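AvrA (Salmonella typhimurium, PDB 6BE0) probably transfers acetyl groups from acetyl-CoA to serine and threonine residues of target proteins, as a YopJ-family bacterial effector that binds inositol hexakisphosphate. Local coordinates at residues D178-S183 / G187-A192; S235-K238 / Q244-N247; E248-N253 / T267-F272; D273-M278 / S285-K290. All coordinates share one frame; numbering follows the deposited sequence.

Contact 1 of 4, residues D178-S183 / G187-A192. With COA (coenzyme A), chain C.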
# COMPACT_ATOMS: atom_id res chain seq x y z
N ASP A 178 -0.26 8.41 -5.35
CA ASP A 178 -0.12 9.77 -4.82
C ASP A 178 -1.17 10.04 -3.74
O ASP A 178 -1.94 10.99 -3.85
CB ASP A 178 -0.22 10.81 -5.93
CG ASP A 178 0.14 12.21 -5.47
OD1 ASP A 178 0.97 12.34 -4.54
OD2 ASP A 178 -0.40 13.19 -6.03
N ILE A 179 -1.19 9.19 -2.72
CA ILE A 179 -2.07 9.38 -1.58
C ILE A 179 -1.25 9.52 -0.30
O ILE A 179 -1.75 9.99 0.72
CB ILE A 179 -3.07 8.22 -1.42
CG1 ILE A 179 -2.33 6.88 -1.37
CG2 ILE A 179 -4.07 8.24 -2.57
CD1 ILE A 179 -3.22 5.71 -0.98
N GLN A 180 0.02 9.11 -0.37
CA GLN A 180 0.96 9.37 0.71
C GLN A 180 1.72 10.66 0.43
O GLN A 180 2.25 10.85 -0.67
CB GLN A 180 1.95 8.22 0.88
CG GLN A 180 3.01 8.48 1.96
CD GLN A 180 4.14 7.48 1.93
OE1 GLN A 180 3.97 6.35 1.49
NE2 GLN A 180 5.31 7.90 2.41
N ARG A 181 1.76 11.53 1.42
CA ARG A 181 2.50 12.79 1.33
C ARG A 181 3.44 12.94 2.51
O ARG A 181 4.44 13.66 2.44
CB ARG A 181 1.54 13.98 1.26
CG ARG A 181 0.43 13.83 0.22
CD ARG A 181 0.97 13.90 -1.19
NE ARG A 181 -0.07 13.66 -2.20
CZ ARG A 181 -1.05 14.50 -2.49
NH1 ARG A 181 -1.16 15.65 -1.84
NH2 ARG A 181 -1.93 14.19 -3.43
N SER A 182 3.13 12.25 3.61
CA SER A 182 4.01 12.25 4.78
C SER A 182 5.31 11.54 4.43
O SER A 182 5.38 10.82 3.43
CB SER A 182 3.32 11.60 5.98
OG SER A 182 2.94 10.26 5.69
N SER A 183 6.33 11.73 5.25
CA SER A 183 7.70 11.40 4.86
C SER A 183 8.11 9.95 5.10
O SER A 183 9.03 9.46 4.44
CB SER A 183 8.67 12.32 5.61
OG SER A 183 8.52 12.18 7.01
N GLY A 187 5.49 2.05 4.79
CA GLY A 187 5.15 0.75 5.33
C GLY A 187 3.69 0.61 5.72
O GLY A 187 3.06 -0.40 5.41
N ILE A 188 3.14 1.62 6.38
CA ILE A 188 1.76 1.57 6.84
C ILE A 188 0.79 1.56 5.67
O ILE A 188 -0.16 0.78 5.65
CB ILE A 188 1.42 2.77 7.76
CG1 ILE A 188 2.45 2.89 8.89
CG2 ILE A 188 0.01 2.62 8.34
CD1 ILE A 188 2.58 1.66 9.77
N PHE A 189 1.03 2.43 4.69
CA PHE A 189 0.20 2.50 3.50
C PHE A 189 0.20 1.16 2.76
O PHE A 189 -0.85 0.66 2.36
CB PHE A 189 0.68 3.61 2.56
CG PHE A 189 0.05 4.95 2.83
CD1 PHE A 189 -1.14 5.30 2.24
CD2 PHE A 189 0.66 5.85 3.69
CE1 PHE A 189 -1.72 6.53 2.48
CE2 PHE A 189 0.09 7.08 3.94
CZ PHE A 189 -1.11 7.42 3.34
N SER A 190 1.38 0.57 2.60
CA SER A 190 1.50 -0.67 1.85
C SER A 190 0.84 -1.84 2.59
O SER A 190 0.22 -2.71 1.97
CB SER A 190 2.98 -0.99 1.58
OG SER A 190 3.56 -0.02 0.72
N LEU A 191 0.98 -1.84 3.91
CA LEU A 191 0.37 -2.89 4.73
C LEU A 191 -1.14 -2.81 4.67
O LEU A 191 -1.82 -3.83 4.55
CB LEU A 191 0.85 -2.77 6.18
CG LEU A 191 0.28 -3.79 7.17
CD1 LEU A 191 0.58 -5.22 6.73
CD2 LEU A 191 0.84 -3.53 8.56
N ALA A 192 -1.67 -1.59 4.75
CA ALA A 192 -3.11 -1.38 4.69
C ALA A 192 -3.66 -1.76 3.32
O ALA A 192 -4.66 -2.48 3.22
CB ALA A 192 -3.44 0.07 5.01
N1A COA C . 1.21 15.08 6.09
C2A COA C . -0.06 15.21 5.60
N3A COA C . -0.28 15.87 4.42
C4A COA C . 0.77 16.41 3.72
C5A COA C . 2.03 16.29 4.20
C6A COA C . 2.24 15.61 5.39
N6A COA C . 3.21 15.17 6.35
N7A COA C . 2.87 16.90 3.32
C8A COA C . 2.13 17.41 2.31
N9A COA C . 0.83 17.11 2.55
C1B COA C . -0.31 17.43 1.75
C2B COA C . -1.01 18.39 2.31
O2B COA C . -2.13 17.82 3.06
C3B COA C . -1.56 19.30 1.08
O3B COA C . -2.66 18.66 0.43
P3B COA C . -4.10 19.38 0.43
O7A COA C . -4.69 19.33 1.82
O8A COA C . -3.95 20.82 -0.00
O9A COA C . -5.02 18.67 -0.53
C4B COA C . -0.50 19.38 0.23
O4B COA C . 0.18 18.02 0.35
C5B COA C . 0.44 20.49 0.67
O5B COA C . 1.65 20.42 -0.08
P1A COA C . 1.97 21.56 -1.16
O1A COA C . 0.68 22.16 -1.69
O2A COA C . 2.81 22.64 -0.50
O3A COA C . 2.79 20.92 -2.35

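Contact 2 of 4, residues S235-K238 / Q244-N247. With IHP (inositol hexakisphosphate), chain B; COA (coenzyme A), chain C.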
# COMPACT_ATOMS: atom_id res chain seq x y z
N SER A 235 -12.11 2.18 -0.91
CA SER A 235 -11.43 1.73 0.31
C SER A 235 -9.92 1.95 0.27
O SER A 235 -9.26 1.91 1.31
CB SER A 235 -11.73 0.26 0.56
OG SER A 235 -11.27 -0.55 -0.51
N PHE A 236 -9.37 2.17 -0.92
CA PHE A 236 -7.94 2.40 -1.08
C PHE A 236 -7.53 3.81 -0.65
O PHE A 236 -6.36 4.06 -0.38
CB PHE A 236 -7.53 2.17 -2.54
CG PHE A 236 -7.29 0.73 -2.88
CD1 PHE A 236 -8.21 -0.24 -2.53
CD2 PHE A 236 -6.15 0.35 -3.56
CE1 PHE A 236 -7.99 -1.57 -2.84
CE2 PHE A 236 -5.92 -0.98 -3.88
CZ PHE A 236 -6.85 -1.94 -3.52
N TYR A 237 -8.50 4.72 -0.59
CA TYR A 237 -8.22 6.14 -0.40
C TYR A 237 -8.61 6.65 0.99
O TYR A 237 -8.72 7.85 1.20
CB TYR A 237 -8.96 6.95 -1.46
CG TYR A 237 -8.52 6.62 -2.86
CD1 TYR A 237 -7.63 7.44 -3.54
CD2 TYR A 237 -8.98 5.48 -3.50
CE1 TYR A 237 -7.22 7.14 -4.82
CE2 TYR A 237 -8.57 5.16 -4.78
CZ TYR A 237 -7.69 6.00 -5.44
OH TYR A 237 -7.29 5.69 -6.71
N LYS A 238 -8.81 5.73 1.93
CA LYS A 238 -9.24 6.12 3.27
C LYS A 238 -8.17 6.92 3.99
O LYS A 238 -8.48 7.80 4.80
CB LYS A 238 -9.61 4.88 4.08
CG LYS A 238 -10.77 4.09 3.50
CD LYS A 238 -11.09 2.86 4.33
CE LYS A 238 -11.56 3.23 5.73
NZ LYS A 238 -12.06 2.05 6.48
N GLN A 244 -7.44 17.91 -1.59
CA GLN A 244 -7.47 18.10 -3.04
C GLN A 244 -7.39 16.75 -3.74
O GLN A 244 -8.07 16.52 -4.74
CB GLN A 244 -6.32 19.00 -3.48
CG GLN A 244 -6.26 19.25 -4.99
CD GLN A 244 -7.50 19.95 -5.51
OE1 GLN A 244 -8.05 20.85 -4.86
NE2 GLN A 244 -7.96 19.55 -6.69
N ARG A 245 -6.54 15.87 -3.22
CA ARG A 245 -6.36 14.54 -3.81
C ARG A 245 -7.65 13.73 -3.76
O ARG A 245 -7.96 12.99 -4.69
CB ARG A 245 -5.24 13.79 -3.10
CG ARG A 245 -4.94 12.41 -3.65
CD ARG A 245 -4.42 12.45 -5.08
NE ARG A 245 -4.31 11.10 -5.64
CZ ARG A 245 -5.30 10.46 -6.25
NH1 ARG A 245 -6.49 11.02 -6.39
NH2 ARG A 245 -5.10 9.23 -6.73
N LEU A 246 -8.39 13.87 -2.67
CA LEU A 246 -9.68 13.20 -2.53
C LEU A 246 -10.70 13.79 -3.50
O LEU A 246 -11.51 13.07 -4.08
CB LEU A 246 -10.20 13.31 -1.10
CG LEU A 246 -9.54 12.41 -0.05
CD1 LEU A 246 -10.11 12.72 1.33
CD2 LEU A 246 -9.74 10.94 -0.38
N ASN A 247 -10.65 15.11 -3.68
CA ASN A 247 -11.54 15.78 -4.63
C ASN A 247 -11.30 15.29 -6.05
O ASN A 247 -12.21 15.28 -6.87
CB ASN A 247 -11.36 17.30 -4.58
CG ASN A 247 -11.72 17.89 -3.23
OD1 ASN A 247 -12.40 17.26 -2.42
ND2 ASN A 247 -11.25 19.11 -2.98
C1 IHP B . -11.28 -2.58 9.00
C2 IHP B . -9.93 -1.94 8.69
C3 IHP B . -9.95 -0.45 8.99
C4 IHP B . -10.41 -0.19 10.41
C5 IHP B . -11.84 -0.69 10.56
C6 IHP B . -11.89 -2.20 10.34
O11 IHP B . -11.13 -3.99 8.91
P1 IHP B . -11.66 -4.72 7.59
O21 IHP B . -10.69 -5.81 7.20
O31 IHP B . -11.78 -3.74 6.44
O41 IHP B . -13.01 -5.33 7.88
O12 IHP B . -8.89 -2.60 9.45
P2 IHP B . -7.73 -3.37 8.69
O22 IHP B . -8.31 -4.36 7.70
O32 IHP B . -6.85 -2.41 7.93
O42 IHP B . -6.89 -4.13 9.69
O13 IHP B . -8.66 0.11 8.77
P3 IHP B . -8.44 1.10 7.54
O23 IHP B . -7.09 0.84 6.91
O33 IHP B . -9.51 0.91 6.50
O43 IHP B . -8.48 2.52 8.03
O14 IHP B . -10.27 1.20 10.76
P4 IHP B . -11.19 2.38 10.16
O24 IHP B . -10.31 3.54 9.76
O34 IHP B . -11.98 1.93 8.95
O44 IHP B . -12.14 2.87 11.22
O15 IHP B . -12.39 -0.37 11.84
P5 IHP B . -13.94 -0.10 11.95
O25 IHP B . -14.65 -0.63 10.72
O35 IHP B . -14.48 -0.79 13.18
O45 IHP B . -14.22 1.38 12.06
O16 IHP B . -11.24 -2.88 11.41
P6 IHP B . -11.98 -4.06 12.13
O26 IHP B . -11.24 -4.42 13.39
O36 IHP B . -13.39 -3.64 12.48
O46 IHP B . -12.03 -5.27 11.23
N1A COA C . 1.21 15.08 6.09
C2A COA C . -0.06 15.21 5.60
N3A COA C . -0.28 15.87 4.42
C4A COA C . 0.77 16.41 3.72
C5A COA C . 2.03 16.29 4.20
C6A COA C . 2.24 15.61 5.39
N6A COA C . 3.21 15.17 6.35
N7A COA C . 2.87 16.90 3.32
C8A COA C . 2.13 17.41 2.31
N9A COA C . 0.83 17.11 2.55
C1B COA C . -0.31 17.43 1.75
C2B COA C . -1.01 18.39 2.31
O2B COA C . -2.13 17.82 3.06
C3B COA C . -1.56 19.30 1.08
O3B COA C . -2.66 18.66 0.43
P3B COA C . -4.10 19.38 0.43
O7A COA C . -4.69 19.33 1.82
O8A COA C . -3.95 20.82 -0.00
O9A COA C . -5.02 18.67 -0.53
C4B COA C . -0.50 19.38 0.23
O4B COA C . 0.18 18.02 0.35
C5B COA C . 0.44 20.49 0.67
O5B COA C . 1.65 20.42 -0.08
P1A COA C . 1.97 21.56 -1.16
O1A COA C . 0.68 22.16 -1.69
O2A COA C . 2.81 22.64 -0.50
O3A COA C . 2.79 20.92 -2.35

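Contact 3 of 4, residues E248-N253 / T267-F272. With IHP (inositol hexakisphosphate), chain B.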
# COMPACT_ATOMS: atom_id res chain seq x y z
N GLU A 248 -10.07 14.89 -6.34
CA GLU A 248 -9.72 14.38 -7.66
C GLU A 248 -10.26 12.98 -7.86
O GLU A 248 -10.61 12.59 -8.97
CB GLU A 248 -8.21 14.40 -7.86
CG GLU A 248 -7.62 15.80 -7.94
CD GLU A 248 -6.10 15.81 -7.87
OE1 GLU A 248 -5.50 14.72 -8.00
OE2 GLU A 248 -5.53 16.90 -7.68
N TYR A 249 -10.34 12.21 -6.77
CA TYR A 249 -10.84 10.84 -6.85
C TYR A 249 -12.36 10.81 -7.02
O TYR A 249 -12.87 10.04 -7.83
CB TYR A 249 -10.45 10.05 -5.60
CG TYR A 249 -11.01 8.64 -5.61
CD1 TYR A 249 -10.49 7.67 -6.45
CD2 TYR A 249 -12.07 8.29 -4.78
CE1 TYR A 249 -11.01 6.39 -6.47
CE2 TYR A 249 -12.59 7.02 -4.79
CZ TYR A 249 -12.05 6.07 -5.64
OH TYR A 249 -12.57 4.79 -5.65
N VAL A 250 -13.07 11.64 -6.26
CA VAL A 250 -14.53 11.66 -6.32
C VAL A 250 -15.03 12.26 -7.64
O VAL A 250 -16.16 12.02 -8.04
CB VAL A 250 -15.13 12.46 -5.15
CG1 VAL A 250 -14.79 11.81 -3.83
CG2 VAL A 250 -14.64 13.90 -5.18
N GLU A 251 -14.18 13.05 -8.30
CA GLU A 251 -14.53 13.59 -9.60
C GLU A 251 -14.54 12.46 -10.63
O GLU A 251 -15.24 12.54 -11.65
CB GLU A 251 -13.55 14.69 -10.02
CG GLU A 251 -13.88 16.05 -9.43
CD GLU A 251 -12.83 17.10 -9.75
OE1 GLU A 251 -12.11 16.93 -10.75
OE2 GLU A 251 -12.72 18.09 -8.99
N ALA A 252 -13.77 11.41 -10.36
CA ALA A 252 -13.76 10.22 -11.19
C ALA A 252 -14.76 9.19 -10.68
O ALA A 252 -15.09 8.23 -11.39
CB ALA A 252 -12.36 9.62 -11.23
N ASN A 253 -15.24 9.39 -9.46
CA ASN A 253 -16.21 8.49 -8.84
C ASN A 253 -17.20 9.28 -7.98
O ASN A 253 -17.08 9.29 -6.75
CB ASN A 253 -15.50 7.44 -7.98
CG ASN A 253 -14.46 6.66 -8.75
OD1 ASN A 253 -13.32 7.09 -8.88
ND2 ASN A 253 -14.85 5.50 -9.27
N THR A 267 -18.64 8.68 5.97
CA THR A 267 -18.27 8.69 4.56
C THR A 267 -16.77 8.89 4.40
O THR A 267 -16.06 9.12 5.38
CB THR A 267 -19.01 9.80 3.79
OG1 THR A 267 -18.57 11.08 4.25
CG2 THR A 267 -20.51 9.67 3.99
N LEU A 268 -16.29 8.79 3.17
CA LEU A 268 -14.89 9.03 2.86
C LEU A 268 -14.45 10.41 3.34
O LEU A 268 -13.39 10.56 3.94
CB LEU A 268 -14.65 8.89 1.35
CG LEU A 268 -13.22 9.10 0.85
CD1 LEU A 268 -12.31 7.98 1.35
CD2 LEU A 268 -13.20 9.18 -0.66
N TYR A 269 -15.29 11.41 3.07
CA TYR A 269 -15.00 12.78 3.49
C TYR A 269 -15.11 12.95 5.00
O TYR A 269 -14.27 13.59 5.62
CB TYR A 269 -15.95 13.76 2.79
CG TYR A 269 -15.55 14.17 1.39
CD1 TYR A 269 -14.22 14.20 0.99
CD2 TYR A 269 -16.51 14.56 0.47
CE1 TYR A 269 -13.86 14.59 -0.28
CE2 TYR A 269 -16.16 14.95 -0.80
CZ TYR A 269 -14.84 14.96 -1.17
OH TYR A 269 -14.48 15.35 -2.44
N GLU A 270 -16.17 12.39 5.58
CA GLU A 270 -16.39 12.50 7.02
C GLU A 270 -15.24 11.86 7.79
O GLU A 270 -14.83 12.37 8.83
CB GLU A 270 -17.72 11.84 7.41
CG GLU A 270 -18.95 12.67 7.06
CD GLU A 270 -20.23 12.05 7.56
OE1 GLU A 270 -20.25 10.83 7.80
OE2 GLU A 270 -21.23 12.79 7.72
N ARG A 271 -14.71 10.76 7.27
CA ARG A 271 -13.59 10.09 7.91
C ARG A 271 -12.31 10.91 7.78
O ARG A 271 -11.51 10.97 8.72
CB ARG A 271 -13.37 8.70 7.31
CG ARG A 271 -11.98 8.17 7.61
CD ARG A 271 -11.83 6.67 7.40
NE ARG A 271 -10.43 6.30 7.48
CZ ARG A 271 -9.71 6.31 8.60
NH1 ARG A 271 -10.27 6.67 9.75
NH2 ARG A 271 -8.43 5.97 8.57
N PHE A 272 -12.10 11.51 6.61
CA PHE A 272 -10.91 12.32 6.37
C PHE A 272 -10.79 13.43 7.40
O PHE A 272 -9.71 13.71 7.90
CB PHE A 272 -10.93 12.91 4.96
CG PHE A 272 -9.85 13.93 4.71
CD1 PHE A 272 -8.56 13.53 4.41
CD2 PHE A 272 -10.13 15.29 4.79
CE1 PHE A 272 -7.57 14.47 4.18
CE2 PHE A 272 -9.14 16.22 4.56
CZ PHE A 272 -7.86 15.81 4.26
C1 IHP B . -11.28 -2.58 9.00
C2 IHP B . -9.93 -1.94 8.69
C3 IHP B . -9.95 -0.45 8.99
C4 IHP B . -10.41 -0.19 10.41
C5 IHP B . -11.84 -0.69 10.56
C6 IHP B . -11.89 -2.20 10.34
O11 IHP B . -11.13 -3.99 8.91
P1 IHP B . -11.66 -4.72 7.59
O21 IHP B . -10.69 -5.81 7.20
O31 IHP B . -11.78 -3.74 6.44
O41 IHP B . -13.01 -5.33 7.88
O12 IHP B . -8.89 -2.60 9.45
P2 IHP B . -7.73 -3.37 8.69
O22 IHP B . -8.31 -4.36 7.70
O32 IHP B . -6.85 -2.41 7.93
O42 IHP B . -6.89 -4.13 9.69
O13 IHP B . -8.66 0.11 8.77
P3 IHP B . -8.44 1.10 7.54
O23 IHP B . -7.09 0.84 6.91
O33 IHP B . -9.51 0.91 6.50
O43 IHP B . -8.48 2.52 8.03
O14 IHP B . -10.27 1.20 10.76
P4 IHP B . -11.19 2.38 10.16
O24 IHP B . -10.31 3.54 9.76
O34 IHP B . -11.98 1.93 8.95
O44 IHP B . -12.14 2.87 11.22
O15 IHP B . -12.39 -0.37 11.84
P5 IHP B . -13.94 -0.10 11.95
O25 IHP B . -14.65 -0.63 10.72
O35 IHP B . -14.48 -0.79 13.18
O45 IHP B . -14.22 1.38 12.06
O16 IHP B . -11.24 -2.88 11.41
P6 IHP B . -11.98 -4.06 12.13
O26 IHP B . -11.24 -4.42 13.39
O36 IHP B . -13.39 -3.64 12.48
O46 IHP B . -12.03 -5.27 11.23

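Contact 4 of 4, residues D273-M278 / S285-K290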
# COMPACT_ATOMS: atom_id res chain seq x y z
N ASP A 273 -11.92 14.06 7.71
CA ASP A 273 -11.96 15.15 8.68
C ASP A 273 -11.77 14.64 10.11
O ASP A 273 -11.15 15.30 10.93
CB ASP A 273 -13.27 15.92 8.56
CG ASP A 273 -13.35 16.77 7.31
OD1 ASP A 273 -12.30 16.99 6.66
OD2 ASP A 273 -14.46 17.24 6.97
N ASN A 274 -12.32 13.46 10.40
CA ASN A 274 -12.24 12.90 11.75
C ASN A 274 -10.86 12.35 12.09
O ASN A 274 -10.64 11.85 13.19
CB ASN A 274 -13.28 11.79 11.92
CG ASN A 274 -14.70 12.32 11.97
OD1 ASN A 274 -14.93 13.51 12.21
ND2 ASN A 274 -15.67 11.44 11.77
N ASN A 275 -9.93 12.45 11.14
CA ASN A 275 -8.56 12.01 11.35
C ASN A 275 -7.57 13.07 10.87
O ASN A 275 -6.52 12.74 10.30
CB ASN A 275 -8.30 10.68 10.64
CG ASN A 275 -9.16 9.56 11.18
OD1 ASN A 275 -8.71 8.76 12.00
ND2 ASN A 275 -10.41 9.50 10.73
N ALA A 276 -7.91 14.33 11.11
CA ALA A 276 -7.07 15.45 10.70
C ALA A 276 -6.66 16.31 11.89
O ALA A 276 -7.26 16.24 12.96
CB ALA A 276 -7.79 16.30 9.66
N VAL A 277 -5.62 17.12 11.68
CA VAL A 277 -5.08 17.99 12.72
C VAL A 277 -4.67 19.32 12.10
O VAL A 277 -4.40 19.39 10.90
CB VAL A 277 -3.85 17.32 13.41
CG1 VAL A 277 -3.10 18.32 14.30
CG2 VAL A 277 -4.30 16.12 14.22
N MET A 278 -4.65 20.37 12.92
CA MET A 278 -4.18 21.68 12.48
C MET A 278 -2.77 21.94 12.98
O MET A 278 -2.50 21.87 14.18
CB MET A 278 -5.12 22.78 12.98
CG MET A 278 -6.49 22.80 12.31
SD MET A 278 -6.42 23.05 10.52
CE MET A 278 -5.64 24.66 10.42
N SER A 285 -3.51 15.36 7.63
CA SER A 285 -4.09 14.08 8.04
C SER A 285 -3.08 13.25 8.82
O SER A 285 -1.96 13.04 8.36
CB SER A 285 -4.58 13.30 6.82
OG SER A 285 -5.00 12.00 7.19
N ILE A 286 -3.49 12.79 10.00
CA ILE A 286 -2.68 11.87 10.79
C ILE A 286 -3.31 10.48 10.77
O ILE A 286 -3.13 9.70 11.70
CB ILE A 286 -2.54 12.35 12.25
CG1 ILE A 286 -3.91 12.46 12.93
CG2 ILE A 286 -1.82 13.69 12.30
CD1 ILE A 286 -3.84 12.62 14.43
N SER A 287 -4.04 10.18 9.70
CA SER A 287 -4.76 8.92 9.60
C SER A 287 -3.79 7.74 9.59
O SER A 287 -3.94 6.80 10.36
CB SER A 287 -5.63 8.89 8.34
OG SER A 287 -6.54 7.81 8.38
N ALA A 288 -2.79 7.81 8.71
CA ALA A 288 -1.79 6.76 8.61
C ALA A 288 -1.01 6.61 9.91
O ALA A 288 -0.68 5.50 10.32
CB ALA A 288 -0.84 7.05 7.45
N HIS A 289 -0.70 7.74 10.55
CA HIS A 289 0.02 7.71 11.82
C HIS A 289 -0.81 7.04 12.90
O HIS A 289 -0.28 6.33 13.76
CB HIS A 289 0.42 9.12 12.25
CG HIS A 289 1.54 9.70 11.44
ND1 HIS A 289 1.36 10.22 10.18
CD2 HIS A 289 2.86 9.85 11.72
CE1 HIS A 289 2.51 10.66 9.71
NE2 HIS A 289 3.44 10.44 10.63
N LYS A 290 -2.12 7.26 12.87
CA LYS A 290 -3.03 6.60 13.80
C LYS A 290 -3.14 5.12 13.47
O LYS A 290 -3.29 4.29 14.37
CB LYS A 290 -4.41 7.26 13.77
CG LYS A 290 -4.45 8.63 14.44
CD LYS A 290 -5.76 9.36 14.18
CE LYS A 290 -6.93 8.72 14.91
NZ LYS A 290 -8.20 9.47 14.68

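Contact 1 of 4, residues D178-S183 / G187-A192
The ring of F189, reaching out from helix 186-199, meets Q180 and I179 of the preceding loop mainly by apolar contact; no hydrogen bond joins the two segments. Q180 lies over one face: its CB stands 3.9 Å from the ring centroid, 16° off the normal, a CH-pi contact. CG follows CB over the CE2-CD2 side, and the terminal amide runs within 17° of the ring plane. I179 CD1 lies 3.9 Å from F189 CD1, while I179 O nears CZ obliquely.

Within the loop itself, polar bonds set the side chains. Q180 NE2 donates to S182 O, almost straight at 174° and in the amide plane, fixing that amide's rotation. R181, bent at its second torsion, folds its guanidinium back to D178: NE and D178 OD1 form a 2.9 Å salt bridge with weak hydrogen-bond geometry, and NH2 donates to D178 O from above the carbonyl plane. Q241 OE1 accepts from R181 N and S182 N.

R181 CB comes within 3.5 Å of adenine N9A, and NH1 bonds weakly to ribose O4B. R181 and S182 thus line the coenzyme A pocket, on a strand-to-helix loop (170-176 to 186-199) consistent with the papain-like clan CA fold.

Contact 2 of 4, residues S235-K238 / Q244-N247
The Y237 ring receives R245 NH2 at its edge, near the ring plane, with NH2 3.5 Å from Y237 CE1; ring and guanidinium are turned 72° against each other, so they do not stack. The ring is instead stacked with that of Y249, one turn beyond R245 on helix 243-252. D229 OD1 draws the two polar ends together, taking a hydrogen bond from Y237 OH and a salt bridge from R245 NH2, which also donates to L177 O. A bend at chi2 (64°) carries the guanidinium round to Y237.

The apolar contact is L246 CD2 on Y237 CB, at 4.2 Å. CD2 also lies against Y237 O, which accepts from T240 OG1.

Each segment also holds a ligand. K238 NZ reaches two phosphates of inositol hexakisphosphate, at O33 (2.8 Å) and at O34, at a modelled distance too short to be taken literally, and it donates to V261 O as well. Q244 N gives coenzyme A O9A a 2.7 Å bond at 159°.

The loop leading into helix 243-252 thus folds back on its first turns through Y237, with F236 turned to helix 186-199 and L246 packed on L268, Y269 and F272 of helix 268-273.

Contact 3 of 4, residues E248-N253 / T267-F272
The side chains of V250 and Y269 meet from opposite directions, and the phenol end of Y269 fits against the forked methyls of V250. CG1 is 3.8 Å from Y269 OH and 4.1 Å from Y269 CZ; CG2 is modelled tighter against the same oxygen, at a distance whose exact value is doubtful. CG1 beside the backbone N (chi1 -63°) and CG2 between N and the carbonyl carbon put both methyls at the hydroxyl end. The hydroxyl also has a weak hydrogen bond with N247 OD1, earlier on the helix of V250.

Beside this pair L268 CD2 sits loosely between V250 CG1 and Y249 CD2, 4.4 Å from each, and meets the Y249 ring obliquely. The adjacent Y249 sends its OH on to L232 O, with its ring stacked on Y237. L246, on the same helix as V250, touches both L268 and Y269, so the leucine is lodged among residues of helix 243-252.

The two short helical segments run antiparallel, at 171°, with axes 13.1 Å apart at closest approach. At that spacing the backbones stay apart and V250, Y249, L268 and Y269 fill the interval between them.

A capping box starts the second helix: E270 N donates to T267 OG1 (3.0 Å), and T267 N donates to E270 OE1. Next to E270, R271, extended from CG to NE, lays one guanidinium face against phosphate oxygen O24 of inositol hexakisphosphate, with CZ 3.1 Å away. The whole is an antiparallel helix pair whose second member contributes to the inositol hexakisphosphate pocket.

Contact 4 of 4, residues D273-M278 / S285-K290
N275 carries most of the polar contact, using both its backbone and its side-chain oxygen. The backbone O accepts from I286 N at 3.0 Å, with an N-H...O angle of 145° and the donor tilted from the carbonyl plane. S285 CA adds a CA-H...O contact to this oxygen at 3.6 Å. The side-chain OD1 takes a 2.8 Å bond from K290 NZ, which arrives from above the carbonyl plane, 53° out of it, and so is not on a lone pair. A bend at chi3 (70°) in the otherwise extended lysine brings NZ over the amide, and the two side chains cross at about a right angle. N275 ND2 is satisfied by R271 O, at the end of the preceding helix, so that both ends of the amide have a partner, and the R271 bond helps to set its rotation.

Just beyond, A276 faces S285 as an antiparallel non-hydrogen-bonded pair, their CA atoms 4.2 Å apart; V277 and L284 continue the ladder with backbone bonds. This two-stranded hairpin, 276-278 with 283-285, leads straight into helix 287-300. I286 stands at the N-cap of that helix, and S285 OG, turned along the chain by its first torsion, accepts from S287 N at 3.2 Å, an ST turn.

S287 OG bonds to H239 ND1, a residue of the inositol hexakisphosphate site, while S287 CB rests on N275 CB. S285 also touches coenzyme A. On the apolar side V277 CG2 meets I286 CD1 at 3.5 Å, and I286 packs in turn on W59.

Along the chain the four contacts follow in series, none enclosing or crossing another. Contact 1 closes the short turn from strand 170-176 into helix 186-199. Contact 2 closes the loop entering helix 243-252, and meets contact 1 where D178 O and I179 touch R245 and Y237. Contact 3 spans the longer connection from that same helix to helix 268-273; with centres 5 Å apart, contacts 2 and 3 form one continuous cluster. Contact 4 closes the hairpin between helix 268-273 and helix 287-300, then returns to contact 1 through A288 against F189. Together they tie the C-terminal helices to helix 186-199 around both ligands.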